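Local coordinates for protein IWS1 (Encephalitozoon cuniculi, PDB 2XPP) that probably acts as a transcription factor in RNA polymerase II regulation, possibly at steps during and after recruitment of the TATA-binding protein, at residues Gln54-Lys67 with Val90-Ser104. Numbering follows the deposited sequence.
Sequences QESLLDEGILDEIK and VLKTMKIHKEHLVTS
Leu91 meets the helix 62-70 through its CD2, which presses on Leu63 CD2 at 3.5 Å, tighter than usual for two methyls, while Ile66 slides past Leu91 in the opposite direction. Leu91 also touches Leu130 and Trp134 of the helix 121-138, which continue the apolar core. Where the chain leaves the helix 81-92, the carboxamide of Gln54 lies against the backbone. Gln54 NE2 gives a weak hydrogen bond to Thr93 O (3.4 Å), and Gln54 OE1 accepts from Lys95 N at 2.9 Å, the donor nitrogen standing above the plane of the side-chain carbonyl, not on a lone pair. Gln54 reaches this far because CG is anti to the backbone N (chi1 -173°) and the chain runs on extended. Met94, between these two bonds, turns inward and meets Ile66 tip to tip, CE to CD1. Lys95 is the centre of an inverse gamma turn, and a water joins Lys95 O to Glu55 OE2. The arrangement belongs to the all-helical bundle expected of the TFIIS N-terminal family: residues 93-97 join helix 81-92 to helix 98-104, and a Schellman motif with Gly61 at C-prime ends helix 54-59 before helix 62-70 begins. Ile96 CD1 then reaches Leu63 CD2 at 3.8 Å. His97 N, at the N-cap position, donates to His100 ND1 in the ring plane, which fixes the rotation of that imidazole; Leu58 CD1 lies over one face of the His100 ring, 3.9 Å above its plane and offset toward the rim, and a water links His100 NE2 with Glu55 and Asp59. Last, Ser104 CB packs 3.5 Å from Leu63 CB, and extended Lys67 brings NZ within 3.3 Å of Ser104 O, on an in-plane lone pair.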
loop_
_atom_site.group_PDB
_atom_site.type_symbol
_atom_site.label_atom_id
_atom_site.label_comp_id
_atom_site.label_asym_id
_atom_site.label_seq_id
_atom_site.Cartn_x
_atom_site.Cartn_y
_atom_site.Cartn_z
ATOM N N GLN A 54 14.336 0.019 -7.020
ATOM C CA GLN A 54 13.645 -0.034 -5.725
ATOM C C GLN A 54 13.915 1.141 -4.807
ATOM O O GLN A 54 12.974 1.741 -4.229
ATOM C CB GLN A 54 13.957 -1.341 -4.978
ATOM C CG GLN A 54 13.103 -1.469 -3.709
ATOM C CD GLN A 54 13.144 -2.865 -3.129
ATOM O OE1 GLN A 54 13.757 -3.073 -2.073
ATOM N NE2 GLN A 54 12.539 -3.854 -3.853
ATOM N N GLU A 55 15.188 1.452 -4.612
ATOM C CA GLU A 55 15.517 2.526 -3.691
ATOM C C GLU A 55 15.006 3.871 -4.167
ATOM O O GLU A 55 14.573 4.665 -3.355
ATOM C CB GLU A 55 17.010 2.632 -3.476
ATOM C CG GLU A 55 17.552 1.639 -2.453
ATOM C CD GLU A 55 16.844 1.741 -1.086
ATOM O OE1 GLU A 55 16.995 2.753 -0.367
ATOM O OE2 GLU A 55 16.135 0.791 -0.745
ATOM N N SER A 56 15.112 4.130 -5.471
ATOM C CA SER A 56 14.605 5.377 -6.044
ATOM C C SER A 56 13.106 5.467 -5.865
ATOM O O SER A 56 12.580 6.518 -5.497
ATOM C CB SER A 56 14.910 5.481 -7.533
ATOM O OG SER A 56 16.289 5.604 -7.752
ATOM N N LEU A 57 12.395 4.355 -6.106
ATOM C CA LEU A 57 10.958 4.325 -5.912
ATOM C C LEU A 57 10.588 4.647 -4.444
ATOM O O LEU A 57 9.678 5.456 -4.189
ATOM C CB LEU A 57 10.379 2.973 -6.371
ATOM C CG LEU A 57 10.348 2.731 -7.872
ATOM C CD1 LEU A 57 10.049 1.262 -8.095
ATOM C CD2 LEU A 57 9.296 3.600 -8.559
ATOM N N LEU A 58 11.303 4.056 -3.493
ATOM C CA LEU A 58 10.986 4.262 -2.080
ATOM C C LEU A 58 11.293 5.719 -1.718
ATOM O O LEU A 58 10.492 6.372 -1.035
ATOM C CB LEU A 58 11.794 3.311 -1.200
ATOM C CG LEU A 58 11.365 1.847 -1.283
ATOM C CD1 LEU A 58 12.351 0.958 -0.529
ATOM C CD2 LEU A 58 9.888 1.700 -0.713
ATOM N N ASP A 59 12.432 6.223 -2.214
ATOM C CA ASP A 59 12.869 7.612 -1.973
ATOM C C ASP A 59 11.875 8.630 -2.546
ATOM O O ASP A 59 11.702 9.733 -1.981
ATOM C CB ASP A 59 14.256 7.885 -2.572
ATOM C CG ASP A 59 15.386 7.288 -1.761
ATOM O OD1 ASP A 59 15.136 6.779 -0.650
ATOM O OD2 ASP A 59 16.556 7.357 -2.224
ATOM N N GLU A 60 11.243 8.276 -3.664
ATOM C CA GLU A 60 10.275 9.138 -4.299
ATOM C C GLU A 60 8.857 8.958 -3.766
ATOM O O GLU A 60 7.916 9.530 -4.323
ATOM C CB GLU A 60 10.310 9.018 -5.826
ATOM C CG GLU A 60 11.593 9.634 -6.461
ATOM C CD GLU A 60 11.847 11.114 -6.075
ATOM O OE1 GLU A 60 11.006 11.988 -6.396
ATOM O OE2 GLU A 60 12.892 11.415 -5.452
ATOM N N GLY A 61 8.708 8.178 -2.690
ATOM C CA GLY A 61 7.398 8.068 -1.984
ATOM C C GLY A 61 6.397 7.155 -2.665
ATOM O O GLY A 61 5.176 7.324 -2.521
ATOM N N ILE A 62 6.894 6.130 -3.365
ATOM C CA ILE A 62 5.981 5.261 -4.112
ATOM C C ILE A 62 5.023 4.534 -3.144
ATOM O O ILE A 62 3.962 4.025 -3.578
ATOM C CB ILE A 62 6.726 4.228 -5.021
ATOM C CG1 ILE A 62 5.813 3.665 -6.131
ATOM C CG2 ILE A 62 7.257 3.067 -4.174
ATOM C CD1 ILE A 62 5.336 4.712 -7.115
ATOM N N LEU A 63 5.393 4.410 -1.869
ATOM C CA LEU A 63 4.488 3.775 -0.932
ATOM C C LEU A 63 3.172 4.517 -0.815
ATOM O O LEU A 63 2.144 3.881 -0.491
ATOM C CB LEU A 63 5.107 3.519 0.477
ATOM C CG LEU A 63 6.267 2.543 0.421
ATOM C CD1 LEU A 63 6.944 2.464 1.806
ATOM C CD2 LEU A 63 5.874 1.122 -0.049
ATOM N N ASP A 64 3.183 5.834 -1.055
ATOM C CA ASP A 64 1.935 6.635 -1.057
ATOM C C ASP A 64 0.977 6.134 -2.135
ATOM O O ASP A 64 -0.244 6.014 -1.873
ATOM C CB ASP A 64 2.225 8.126 -1.340
ATOM C CG ASP A 64 3.022 8.817 -0.240
ATOM O OD1 ASP A 64 3.391 8.209 0.791
ATOM O OD2 ASP A 64 3.294 10.018 -0.431
ATOM N N GLU A 65 1.492 5.854 -3.341
ATOM C CA GLU A 65 0.636 5.411 -4.471
ATOM C C GLU A 65 0.199 3.965 -4.251
ATOM O O GLU A 65 -0.954 3.609 -4.533
ATOM C CB GLU A 65 1.367 5.512 -5.824
ATOM C CG GLU A 65 1.373 6.976 -6.320
ATOM C CD GLU A 65 2.168 7.902 -5.416
ATOM O OE1 GLU A 65 3.287 7.541 -4.953
ATOM O OE2 GLU A 65 1.681 9.017 -5.151
ATOM N N ILE A 66 1.112 3.135 -3.727
ATOM C CA ILE A 66 0.735 1.741 -3.431
ATOM C C ILE A 66 -0.414 1.721 -2.396
ATOM O O ILE A 66 -1.435 1.024 -2.594
ATOM C CB ILE A 66 1.915 0.893 -2.993
ATOM C CG1 ILE A 66 2.854 0.706 -4.205
ATOM C CG2 ILE A 66 1.410 -0.501 -2.526
ATOM C CD1 ILE A 66 4.258 0.098 -3.762
ATOM N N LYS A 67 -0.249 2.497 -1.322
ATOM C CA LYS A 67 -1.305 2.692 -0.312
ATOM C C LYS A 67 -2.627 3.124 -0.966
ATOM O O LYS A 67 -3.672 2.547 -0.690
ATOM C CB LYS A 67 -0.888 3.767 0.667
ATOM C CG LYS A 67 -1.959 4.114 1.739
ATOM C CD LYS A 67 -1.436 5.234 2.627
ATOM C CE LYS A 67 -2.372 5.482 3.763
ATOM N NZ LYS A 67 -1.938 6.785 4.408
ATOM N N VAL A 90 4.110 -7.308 -4.040
ATOM C CA VAL A 90 5.102 -6.234 -4.272
ATOM C C VAL A 90 5.746 -5.723 -2.949
ATOM O O VAL A 90 6.978 -5.715 -2.816
ATOM C CB VAL A 90 4.511 -5.055 -5.069
ATOM C CG1 VAL A 90 5.440 -3.803 -5.041
ATOM C CG2 VAL A 90 4.281 -5.483 -6.533
ATOM N N LEU A 91 4.893 -5.315 -2.011
ATOM C CA LEU A 91 5.351 -4.771 -0.719
ATOM C C LEU A 91 6.277 -5.748 0.020
ATOM O O LEU A 91 7.254 -5.322 0.638
ATOM C CB LEU A 91 4.127 -4.437 0.135
ATOM C CG LEU A 91 3.359 -3.208 -0.339
ATOM C CD1 LEU A 91 2.092 -3.140 0.392
ATOM C CD2 LEU A 91 4.149 -1.898 -0.134
ATOM N N LYS A 92 5.998 -7.044 -0.089
ATOM C CA LYS A 92 6.760 -8.068 0.624
ATOM C C LYS A 92 8.212 -8.084 0.143
ATOM O O LYS A 92 9.151 -8.456 0.908
ATOM C CB LYS A 92 6.145 -9.464 0.387
ATOM C CG LYS A 92 6.828 -10.544 1.105
ATOM C CD LYS A 92 5.972 -11.790 0.979
ATOM C CE LYS A 92 6.797 -13.019 0.740
ATOM N NZ LYS A 92 5.862 -14.184 0.631
ATOM N N THR A 93 8.405 -7.683 -1.113
ATOM C CA THR A 93 9.720 -7.750 -1.756
ATOM C C THR A 93 10.587 -6.519 -1.496
ATOM O O THR A 93 11.771 -6.532 -1.849
ATOM C CB THR A 93 9.661 -7.943 -3.307
ATOM O OG1 THR A 93 9.238 -6.741 -3.953
ATOM C CG2 THR A 93 8.755 -9.129 -3.723
ATOM N N MET A 94 10.004 -5.473 -0.933
ATOM C CA MET A 94 10.708 -4.187 -0.776
ATOM C C MET A 94 11.427 -4.034 0.562
ATOM O O MET A 94 10.914 -4.488 1.607
ATOM C CB MET A 94 9.693 -3.043 -0.957
ATOM C CG MET A 94 9.281 -2.926 -2.386
ATOM S SD MET A 94 7.955 -1.722 -2.509
ATOM C CE MET A 94 8.149 -1.213 -4.201
ATOM N N LYS A 95 12.619 -3.401 0.544
ATOM C CA LYS A 95 13.375 -3.189 1.777
ATOM C C LYS A 95 12.835 -1.921 2.474
ATOM O O LYS A 95 13.455 -0.861 2.424
ATOM C CB LYS A 95 14.882 -3.066 1.502
ATOM C CG LYS A 95 15.473 -4.367 0.998
ATOM C CD LYS A 95 16.982 -4.340 0.850
ATOM C CE LYS A 95 17.481 -5.648 0.231
ATOM N NZ LYS A 95 18.991 -5.719 0.026
ATOM N N ILE A 96 11.712 -2.109 3.163
ATOM C CA ILE A 96 10.930 -1.035 3.796
ATOM C C ILE A 96 11.328 -0.840 5.249
ATOM O O ILE A 96 11.331 -1.797 6.044
ATOM C CB ILE A 96 9.437 -1.320 3.606
ATOM C CG1 ILE A 96 9.062 -1.157 2.115
ATOM C CG2 ILE A 96 8.606 -0.406 4.457
ATOM C CD1 ILE A 96 7.647 -1.714 1.762
ATOM N N HIS A 97 11.664 0.390 5.601
ATOM C CA HIS A 97 12.197 0.660 6.914
ATOM C C HIS A 97 11.299 1.662 7.615
ATOM O O HIS A 97 10.355 2.192 7.021
ATOM C CB HIS A 97 13.658 1.155 6.836
ATOM C CG HIS A 97 14.598 0.170 6.183
ATOM N ND1 HIS A 97 14.519 -1.195 6.388
ATOM C CD2 HIS A 97 15.610 0.355 5.304
ATOM C CE1 HIS A 97 15.456 -1.804 5.680
ATOM N NE2 HIS A 97 16.135 -0.886 5.016
ATOM N N LYS A 98 11.605 1.919 8.887
ATOM C CA LYS A 98 10.772 2.810 9.700
ATOM C C LYS A 98 10.355 4.117 9.014
ATOM O O LYS A 98 9.189 4.481 9.046
ATOM C CB LYS A 98 11.528 3.081 11.005
ATOM C CG LYS A 98 10.866 4.139 11.891
ATOM C CD LYS A 98 11.731 4.433 13.133
ATOM C CE LYS A 98 13.107 5.029 12.805
ATOM N NZ LYS A 98 14.202 3.995 12.790
ATOM N N GLU A 99 11.313 4.829 8.422
ATOM C CA GLU A 99 11.052 6.141 7.830
ATOM C C GLU A 99 10.102 6.067 6.665
ATOM O O GLU A 99 9.204 6.904 6.539
ATOM C CB GLU A 99 12.364 6.831 7.426
ATOM C CG GLU A 99 13.316 7.121 8.617
ATOM C CD GLU A 99 14.197 5.927 9.057
ATOM O OE1 GLU A 99 14.196 4.813 8.401
ATOM O OE2 GLU A 99 14.894 6.132 10.092
ATOM N N HIS A 100 10.236 5.034 5.831
ATOM C CA HIS A 100 9.302 4.802 4.735
ATOM C C HIS A 100 7.862 4.599 5.232
ATOM O O HIS A 100 6.915 5.092 4.616
ATOM C CB HIS A 100 9.681 3.529 3.951
ATOM C CG HIS A 100 11.066 3.550 3.392
ATOM N ND1 HIS A 100 11.956 2.506 3.558
ATOM C CD2 HIS A 100 11.683 4.453 2.596
ATOM C CE1 HIS A 100 13.089 2.806 2.949
ATOM N NE2 HIS A 100 12.948 3.988 2.355
ATOM N N LEU A 101 7.722 3.849 6.327
ATOM C CA LEU A 101 6.403 3.532 6.899
ATOM C C LEU A 101 5.766 4.761 7.563
ATOM O O LEU A 101 4.565 5.034 7.361
ATOM C CB LEU A 101 6.547 2.393 7.903
ATOM C CG LEU A 101 6.939 1.051 7.260
ATOM C CD1 LEU A 101 7.373 0.075 8.328
ATOM C CD2 LEU A 101 5.760 0.526 6.365
ATOM N N VAL A 102 6.566 5.526 8.300
ATOM C CA VAL A 102 6.006 6.685 9.020
ATOM C C VAL A 102 5.499 7.701 8.009
ATOM O O VAL A 102 4.340 8.171 8.117
ATOM C CB VAL A 102 7.002 7.262 10.000
ATOM C CG1 VAL A 102 6.509 8.594 10.604
ATOM C CG2 VAL A 102 7.269 6.236 11.107
ATOM N N THR A 103 6.293 7.983 6.977
ATOM C CA THR A 103 5.893 9.030 6.013
ATOM C C THR A 103 4.726 8.682 5.089
ATOM O O THR A 103 3.923 9.563 4.708
ATOM C CB THR A 103 7.082 9.532 5.182
ATOM O OG1 THR A 103 7.490 8.491 4.305
ATOM C CG2 THR A 103 8.247 9.955 6.081
ATOM N N SER A 104 4.635 7.402 4.730
ATOM C CA SER A 104 3.615 6.913 3.826
ATOM C C SER A 104 2.321 6.515 4.482
ATOM O O SER A 104 1.270 6.691 3.858
ATOM C CB SER A 104 4.089 5.713 2.968
ATOM O OG SER A 104 4.179 4.512 3.764
HETATM O O HOH W 1 14.895 -5.918 -2.062
HETATM O O HOH W 2 15.628 0.551 1.746
HETATM O O HOH W 3 15.144 4.553 0.541
HETATM O O HOH W 4 6.083 8.719 1.664
HETATM O O HOH W 5 0.403 8.303 2.006
#